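Local atomic coordinates of increased recombination centers protein 6 (Saccharomyces cerevisiae, PDB entry 3UC9), a protein that serves as a clathrin coat accessory factor related to small G proteins and is involved in gross chromosomal rearrangements and telomere healing. Residues V22-Q27 against A127-T132. Numbering follows the deposited sequence.
Sequences VLQYPQ and AAHRNT
The loop leading into strand 29-35 and the type I beta turn from H129 to T132 keep their backbones well apart, with Q27 and T132 nearest at 8.6 Å between CA atoms, and Q24 and Q27 bridge the gap to H129 and N131. In this Rossmann-like fold, akin to small G proteins, the turn joins helix 121-127 to strand 133-138, while strand 103-110 lies between 29-35 and 133-138 in the sheet; the contact thus ties together two loops that enter non-adjacent parallel strands. Q27 does most of the bridging. With CG anti to the backbone N (chi1 -167°) and the chain extended beyond it, its amide is carried right across to the turn. There NE2 sits over the centre of the H129 imidazole, 3.1 Å above the ring plane, the amide standing almost upright on the ring. NE2 donates to the carbonyl of N101, which receives NE2 of Q24 as well, so one backbone oxygen gathers both glutamines. On the other branch of the same amide, OE1 of Q27 accepts a nearly straight hydrogen bond from ND2 of N131, 3.0 Å long; the two amides are close to coplanar. N131 ND2 has its stronger partner in the carbonyl of D197, so this group links both loops to the C-terminal region. Q24 meets the NE2 end of the imidazole obliquely: its chain bends at chi2 (61°), and OE1 takes a weak hydrogen bond from H129 NE2 at 3.0 Å. The Q24 amide is held in turn by its own loop, NE2 donating to the carbonyl of Y25 at 2.8 Å. Rotation of the imidazole is fixed from within the turn too, where the backbone N of N131 donates to H129 ND1 over 3.1 Å, tilted 15° from the ring plane.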
# COMPACT_ATOMS: atom_id res chain seq x y z
N VAL A 22 -5.73 7.40 -22.75
CA VAL A 22 -7.14 7.65 -23.15
C VAL A 22 -8.11 6.80 -22.32
O VAL A 22 -8.86 7.33 -21.48
CB VAL A 22 -7.32 7.38 -24.63
N LEU A 23 -8.09 5.49 -22.53
CA LEU A 23 -8.94 4.57 -21.74
C LEU A 23 -8.43 4.47 -20.32
O LEU A 23 -7.23 4.30 -20.10
CB LEU A 23 -8.94 3.17 -22.36
CG LEU A 23 -9.85 2.14 -21.70
CD1 LEU A 23 -11.30 2.48 -21.95
CD2 LEU A 23 -9.55 0.74 -22.21
N GLN A 24 -9.33 4.56 -19.35
CA GLN A 24 -9.02 4.20 -17.97
C GLN A 24 -9.40 2.74 -17.77
O GLN A 24 -10.59 2.40 -17.80
CB GLN A 24 -9.75 5.08 -16.95
CG GLN A 24 -9.57 4.63 -15.48
CD GLN A 24 -8.11 4.66 -15.03
OE1 GLN A 24 -7.46 5.71 -15.07
NE2 GLN A 24 -7.59 3.51 -14.62
N TYR A 25 -8.40 1.89 -17.58
CA TYR A 25 -8.60 0.46 -17.41
C TYR A 25 -9.17 0.24 -16.01
O TYR A 25 -8.99 1.10 -15.12
CB TYR A 25 -7.28 -0.31 -17.54
CG TYR A 25 -6.71 -0.48 -18.93
CD1 TYR A 25 -6.39 -1.74 -19.42
CD2 TYR A 25 -6.44 0.62 -19.76
CE1 TYR A 25 -5.85 -1.92 -20.69
CE2 TYR A 25 -5.89 0.45 -21.04
CZ TYR A 25 -5.60 -0.82 -21.49
OH TYR A 25 -5.05 -1.01 -22.73
N PRO A 26 -9.83 -0.90 -15.79
CA PRO A 26 -10.26 -1.21 -14.43
C PRO A 26 -9.07 -1.13 -13.48
O PRO A 26 -8.03 -1.74 -13.73
CB PRO A 26 -10.80 -2.64 -14.53
CG PRO A 26 -11.20 -2.77 -15.98
CD PRO A 26 -10.19 -1.97 -16.73
N GLN A 27 -9.21 -0.33 -12.42
CA GLN A 27 -8.09 -0.05 -11.53
C GLN A 27 -8.21 -0.94 -10.30
O GLN A 27 -8.63 -0.50 -9.22
CB GLN A 27 -8.09 1.43 -11.15
CG GLN A 27 -6.80 1.88 -10.50
CD GLN A 27 -6.82 3.34 -10.12
OE1 GLN A 27 -7.54 3.74 -9.20
NE2 GLN A 27 -6.04 4.15 -10.83
N ALA A 127 4.21 10.67 -10.33
CA ALA A 127 4.05 9.67 -11.38
C ALA A 127 2.81 8.80 -11.17
O ALA A 127 2.30 8.22 -12.13
CB ALA A 127 5.31 8.78 -11.48
N ALA A 128 2.34 8.68 -9.93
CA ALA A 128 1.22 7.79 -9.60
C ALA A 128 -0.09 8.32 -10.18
O ALA A 128 -0.26 9.53 -10.37
CB ALA A 128 1.06 7.61 -8.08
N HIS A 129 -1.00 7.40 -10.49
CA HIS A 129 -2.37 7.78 -10.75
C HIS A 129 -2.90 8.47 -9.50
O HIS A 129 -2.56 8.09 -8.37
CB HIS A 129 -3.21 6.54 -11.10
CG HIS A 129 -4.59 6.86 -11.60
ND1 HIS A 129 -5.61 7.26 -10.77
CD2 HIS A 129 -5.11 6.84 -12.85
CE1 HIS A 129 -6.70 7.48 -11.48
NE2 HIS A 129 -6.43 7.22 -12.75
N ARG A 130 -3.73 9.48 -9.72
CA ARG A 130 -4.22 10.36 -8.66
C ARG A 130 -5.15 9.68 -7.64
O ARG A 130 -5.36 10.22 -6.57
CB ARG A 130 -4.90 11.59 -9.29
CG ARG A 130 -3.94 12.54 -10.06
CD ARG A 130 -3.20 13.54 -9.14
NE ARG A 130 -2.41 12.85 -8.12
CZ ARG A 130 -1.18 12.38 -8.29
NH1 ARG A 130 -0.51 12.55 -9.43
NH2 ARG A 130 -0.59 11.73 -7.29
N ASN A 131 -5.70 8.51 -7.97
CA ASN A 131 -6.60 7.76 -7.07
C ASN A 131 -5.94 6.64 -6.23
O ASN A 131 -6.52 6.13 -5.25
CB ASN A 131 -7.75 7.15 -7.89
CG ASN A 131 -8.86 6.54 -7.02
OD1 ASN A 131 -9.42 7.21 -6.15
ND2 ASN A 131 -9.20 5.26 -7.29
N THR A 132 -4.73 6.24 -6.62
CA THR A 132 -4.02 5.14 -5.98
C THR A 132 -3.73 5.42 -4.51
O THR A 132 -3.11 6.43 -4.18
CB THR A 132 -2.69 4.84 -6.73
OG1 THR A 132 -2.94 4.59 -8.12
CG2 THR A 132 -1.99 3.63 -6.15